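Local coordinates for protein NAD-dependent dehydrogenase (Rhizobium meliloti, PDB 4Z0P) that reduces glyoxylate and hydroxypyruvate with NADPH as the hydride donor, as a member of the D-2-hydroxyacid dehydrogenase family, at residues T98-M103 with G152-R157. Sequence-based numbering, arbitrary orientation.
With NDP (NADPH dihydro-nicotinamide-adenine-dinucleotide phosphate), chain H.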
ATOM      1  N   THR A  98     -16.475   2.166  -7.400  1.00 22.08           N
ATOM      2  CA  THR A  98     -15.988   0.890  -6.824  1.00 21.19           C
ATOM      3  C   THR A  98     -14.827   0.313  -7.632  1.00 21.38           C
ATOM      4  O   THR A  98     -13.832  -0.175  -7.068  1.00 23.80           O
ATOM      5  CB  THR A  98     -17.100  -0.197  -6.741  1.00 22.44           C
ATOM      6  OG1 THR A  98     -17.603  -0.492  -8.062  1.00 23.80           O
ATOM      7  CG2 THR A  98     -18.208   0.247  -5.794  1.00 27.17           C
ATOM      8  N   LEU A  99     -14.915   0.418  -8.959  1.00 19.91           N
ATOM      9  CA  LEU A  99     -13.841  -0.121  -9.804  1.00 18.70           C
ATOM     10  C   LEU A  99     -12.569   0.717  -9.661  1.00 20.62           C
ATOM     11  O   LEU A  99     -11.450   0.207  -9.469  1.00 19.92           O
ATOM     12  CB  LEU A  99     -14.313  -0.180 -11.268  1.00 19.35           C
ATOM     13  CG  LEU A  99     -13.420  -0.983 -12.208  1.00 23.63           C
ATOM     14  CD1 LEU A  99     -13.473  -2.460 -11.935  1.00 31.34           C
ATOM     15  CD2 LEU A  99     -13.909  -0.740 -13.636  1.00 27.17           C
ATOM     16  N   THR A 100     -12.746   2.030  -9.698  1.00 19.82           N
ATOM     17  CA  THR A 100     -11.628   2.945  -9.593  1.00 17.10           C
ATOM     18  C   THR A 100     -10.892   2.799  -8.282  1.00 19.16           C
ATOM     19  O   THR A 100      -9.648   2.766  -8.254  1.00 21.33           O
ATOM     20  CB  THR A 100     -12.127   4.387  -9.754  1.00 21.64           C
ATOM     21  OG1 THR A 100     -12.846   4.482 -10.992  1.00 20.75           O
ATOM     22  CG2 THR A 100     -10.984   5.363  -9.780  1.00 25.48           C
ATOM     23  N   THR A 101     -11.647   2.731  -7.188  1.00 18.48           N
ATOM     24  CA  THR A 101     -11.016   2.669  -5.866  1.00 18.48           C
ATOM     25  C   THR A 101     -10.232   1.364  -5.694  1.00 20.35           C
ATOM     26  O   THR A 101      -9.155   1.348  -5.087  1.00 19.59           O
ATOM     27  CB  THR A 101     -12.021   2.954  -4.734  1.00 22.25           C
ATOM     28  OG1 THR A 101     -11.314   3.434  -3.595  1.00 20.88           O
ATOM     29  CG2 THR A 101     -12.875   1.752  -4.356  1.00 23.43           C
ATOM     30  N   ARG A 102     -10.746   0.296  -6.285  1.00 19.47           N
ATOM     31  CA  ARG A 102     -10.090  -1.018  -6.243  1.00 19.54           C
ATOM     32  C   ARG A 102      -8.775  -1.022  -7.022  1.00 18.84           C
ATOM     33  O   ARG A 102      -7.751  -1.554  -6.543  1.00 19.07           O
ATOM     34  CB  ARG A 102     -11.044  -2.091  -6.733  1.00 19.49           C
ATOM     35  CG  ARG A 102     -12.169  -2.440  -5.781  1.00 19.99           C
ATOM     36  CD  ARG A 102     -13.259  -3.235  -6.478  1.00 20.47           C
ATOM     37  NE  ARG A 102     -14.314  -3.662  -5.547  1.00 21.47           N
ATOM     38  CZ  ARG A 102     -14.306  -4.803  -4.847  1.00 21.24           C
ATOM     39  NH1 ARG A 102     -13.341  -5.690  -5.015  1.00 23.23           N
ATOM     40  NH2 ARG A 102     -15.312  -5.075  -4.013  1.00 22.30           N
ATOM     41  N   MET A 103      -8.782  -0.427  -8.219  1.00 18.00           N
ATOM     42  CA  MET A 103      -7.541  -0.338  -8.990  1.00 19.50           C
ATOM     43  C   MET A 103      -6.482   0.441  -8.212  1.00 18.64           C
ATOM     44  O   MET A 103      -5.317   0.022  -8.146  1.00 19.14           O
ATOM     45  CB  MET A 103      -7.760   0.288 -10.357  1.00 18.15           C
ATOM     46  CG  MET A 103      -6.497   0.388 -11.191  1.00 17.32           C
ATOM     47  SD  MET A 103      -5.693  -1.199 -11.498  1.00 20.05           S
ATOM     48  CE  MET A 103      -6.648  -1.804 -12.893  1.00 20.19           C
ATOM     49  N   GLY A 152      -5.986   5.810 -14.328  1.00 19.34           N
ATOM     50  CA  GLY A 152      -4.696   6.481 -14.204  1.00 22.51           C
ATOM     51  C   GLY A 152      -4.738   7.745 -13.364  1.00 21.37           C
ATOM     52  O   GLY A 152      -3.857   7.982 -12.521  1.00 20.76           O
ATOM     53  N   GLN A 153      -5.777   8.548 -13.553  1.00 20.94           N
ATOM     54  CA  GLN A 153      -5.868   9.794 -12.767  1.00 22.17           C
ATOM     55  C   GLN A 153      -6.062   9.541 -11.270  1.00 24.16           C
ATOM     56  O   GLN A 153      -5.435  10.195 -10.428  1.00 22.24           O
ATOM     57  CB  GLN A 153      -6.939  10.722 -13.282  1.00 23.76           C
ATOM     58  CG  GLN A 153      -6.612  11.223 -14.673  1.00 26.43           C
ATOM     59  CD  GLN A 153      -7.643  12.195 -15.171  1.00 50.17           C
ATOM     60  OE1 GLN A 153      -8.168  12.981 -14.397  1.00 37.62           O
ATOM     61  NE2 GLN A 153      -7.936  12.150 -16.461  1.00 39.29           N
ATOM     62  N   ASP A 154      -6.940   8.612 -10.928  1.00 21.47           N
ATOM     63  CA  ASP A 154      -7.194   8.320  -9.532  1.00 21.64           C
ATOM     64  C   ASP A 154      -5.947   7.750  -8.874  1.00 21.62           C
ATOM     65  O   ASP A 154      -5.607   8.150  -7.754  1.00 20.99           O
ATOM     66  CB  ASP A 154      -8.382   7.358  -9.356  1.00 20.41           C
ATOM     67  CG  ASP A 154      -8.846   7.284  -7.921  1.00 23.36           C
ATOM     68  OD1 ASP A 154      -9.389   8.303  -7.479  1.00 23.69           O
ATOM     69  OD2 ASP A 154      -8.691   6.238  -7.233  1.00 22.08           O
ATOM     70  N   ALA A 155      -5.268   6.814  -9.549  1.00 19.55           N
ATOM     71  CA  ALA A 155      -4.045   6.238  -9.012  1.00 20.74           C
ATOM     72  C   ALA A 155      -2.977   7.324  -8.838  1.00 23.76           C
ATOM     73  O   ALA A 155      -2.297   7.360  -7.803  1.00 21.80           O
ATOM     74  CB  ALA A 155      -3.535   5.106  -9.892  1.00 20.08           C
ATOM     75  N   ALA A 156      -2.831   8.205  -9.825  1.00 19.84           N
ATOM     76  CA  ALA A 156      -1.822   9.288  -9.726  1.00 21.78           C
ATOM     77  C   ALA A 156      -2.063  10.157  -8.488  1.00 21.17           C
ATOM     78  O   ALA A 156      -1.126  10.471  -7.750  1.00 22.68           O
ATOM     79  CB  ALA A 156      -1.849  10.160 -10.973  1.00 24.32           C
ATOM     80  N   ARG A 157      -3.320  10.564  -8.276  1.00 22.15           N
ATOM     81  CA  ARG A 157      -3.637  11.456  -7.155  1.00 22.36           C
ATOM     82  C   ARG A 157      -3.340  10.764  -5.832  1.00 23.37           C
ATOM     83  O   ARG A 157      -2.759  11.362  -4.910  1.00 22.44           O
ATOM     84  CB  ARG A 157      -5.088  11.914  -7.195  1.00 25.42           C
ATOM     85  CG  ARG A 157      -5.458  12.851  -8.336  1.00 35.26           C
ATOM     86  CD  ARG A 157      -6.928  13.299  -8.239  1.00 42.72           C
ATOM     87  NE  ARG A 157      -7.913  12.183  -8.290  1.00 59.49           N
ATOM     88  CZ  ARG A 157      -8.621  11.792  -9.364  1.00 94.72           C
ATOM     89  NH1 ARG A 157      -8.498  12.405 -10.532  1.00 52.42           N
ATOM     90  NH2 ARG A 157      -9.480  10.767  -9.278  1.00 56.15           N
TER
HETATM   91  PA  NDP H 407      -9.884   5.373 -19.930  1.00 22.22           P
HETATM   92  O1A NDP H 407     -10.496   5.270 -21.318  1.00 23.33           O
HETATM   93  O2A NDP H 407     -10.546   6.284 -18.951  1.00 20.98           O
HETATM   94  O5B NDP H 407      -8.388   5.849 -20.139  1.00 22.21           O
HETATM   95  C5B NDP H 407      -7.532   5.348 -21.144  1.00 22.18           C
HETATM   96  C4B NDP H 407      -6.301   6.211 -21.181  1.00 20.95           C
HETATM   97  O4B NDP H 407      -5.382   5.591 -22.077  1.00 22.00           O
HETATM   98  C3B NDP H 407      -6.541   7.623 -21.711  1.00 26.81           C
HETATM   99  O3B NDP H 407      -5.697   8.508 -20.983  1.00 25.11           O
HETATM  100  C2B NDP H 407      -6.098   7.527 -23.155  1.00 21.31           C
HETATM  101  O2B NDP H 407      -5.634   8.737 -23.721  1.00 25.18           O
HETATM  102  C1B NDP H 407      -4.946   6.568 -23.006  1.00 22.35           C
HETATM  103  N9A NDP H 407      -4.615   5.971 -24.311  1.00 22.60           N
HETATM  104  C8A NDP H 407      -5.323   5.119 -25.079  1.00 23.91           C
HETATM  105  N7A NDP H 407      -4.718   4.786 -26.197  1.00 24.20           N
HETATM  106  C5A NDP H 407      -3.537   5.471 -26.146  1.00 21.99           C
HETATM  107  C6A NDP H 407      -2.447   5.573 -27.034  1.00 27.11           C
HETATM  108  N6A NDP H 407      -2.394   4.898 -28.205  1.00 25.74           N
HETATM  109  N1A NDP H 407      -1.397   6.366 -26.681  1.00 26.72           N
HETATM  110  C2A NDP H 407      -1.451   7.031 -25.518  1.00 29.50           C
HETATM  111  N3A NDP H 407      -2.431   7.020 -24.608  1.00 22.91           N
HETATM  112  C4A NDP H 407      -3.450   6.203 -24.981  1.00 21.86           C
HETATM  113  O3  NDP H 407      -9.789   3.841 -19.424  1.00 20.43           O
HETATM  114  PN  NDP H 407      -9.755   3.445 -17.851  1.00 21.03           P
HETATM  115  O1N NDP H 407      -8.758   4.287 -17.128  1.00 21.42           O
HETATM  116  O2N NDP H 407     -11.138   3.342 -17.315  1.00 19.75           O
HETATM  117  O5D NDP H 407      -9.263   1.941 -18.019  1.00 20.48           O
HETATM  118  C5D NDP H 407      -7.984   1.689 -18.568  1.00 19.33           C
HETATM  119  C4D NDP H 407      -7.804   0.205 -18.853  1.00 20.88           C
HETATM  120  O4D NDP H 407      -7.563  -0.511 -17.639  1.00 20.78           O
HETATM  121  C3D NDP H 407      -9.000  -0.529 -19.443  1.00 21.22           C
HETATM  122  O3D NDP H 407      -9.098  -0.289 -20.862  1.00 21.88           O
HETATM  123  C2D NDP H 407      -8.758  -1.992 -19.129  1.00 19.17           C
HETATM  124  O2D NDP H 407      -8.032  -2.625 -20.198  1.00 21.64           O
HETATM  125  C1D NDP H 407      -7.837  -1.880 -17.886  1.00 19.03           C
HETATM  126  N1N NDP H 407      -8.432  -2.471 -16.685  1.00 18.19           N
HETATM  127  C2N NDP H 407      -7.844  -3.566 -16.062  1.00 19.14           C
HETATM  128  C3N NDP H 407      -8.370  -4.119 -14.933  1.00 19.34           C
HETATM  129  C7N NDP H 407      -7.681  -5.198 -14.152  1.00 19.89           C
HETATM  130  O7N NDP H 407      -8.352  -5.825 -13.309  1.00 21.15           O
HETATM  131  N7N NDP H 407      -6.414  -5.472 -14.379  1.00 18.97           N
HETATM  132  C4N NDP H 407      -9.639  -3.579 -14.386  1.00 21.07           C
HETATM  133  C5N NDP H 407     -10.207  -2.425 -15.125  1.00 19.76           C
HETATM  134  C6N NDP H 407      -9.614  -1.907 -16.184  1.00 19.04           C
HETATM  135  P2B NDP H 407      -6.657   9.912 -24.129  1.00 37.25           P
HETATM  136  O1X NDP H 407      -7.101  10.481 -22.806  1.00 63.70           O
HETATM  137  O2X NDP H 407      -5.754  10.848 -24.911  1.00 36.38           O
HETATM  138  O3X NDP H 407      -7.743   9.288 -24.923  1.00 31.15           O
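Thr100 and Asp154 carry most of the contact between residues 98-103 and 152-157, a worked example of a threonine methyl packed against the aliphatic base of an aspartate. The methyl CG2 of Thr100 lies 3.3 Å from Asp154 CB and 3.4 Å from Asp154 CG, a close fit over the root of the carboxylate. It gets there because CG2 stands anti to the backbone N (chi1 -55° for OG1). The side chain of Thr100 also touches Val150 and Leu151, whose amides bind NADPH. Helix 150-161 follows the first strand of the Rossmann-type nucleotide-binding domain, and Gly152 fits the last glycine of its GxGxxG pattern. From the facing helix Met103 bends at chi2 and chi3 to lay CE 3.5 Å from C3N of the nicotinamide. The carboxylate is well held: Asp154 OD2 bonds to Ser104 on helix 97-115 and pairs with Lys158, while OD1 offers its anti lone pair to Arg157 NH2 at 3.1 Å, a bent bond (142°) tilted from the guanidinium plane. An alanine in place of Asp154 would probably leave Arg157 and Lys158 without their shared carboxylate and Ser104 without its carboxylate partner on the facing helix. Packing is looser at Thr101, whose CA comes only to 4.5 Å from Asp154 OD2, and the solvent side lies at the exposed Arg157. Thr98, Thr101 and Arg102 pack on Glu137 of the second subunit.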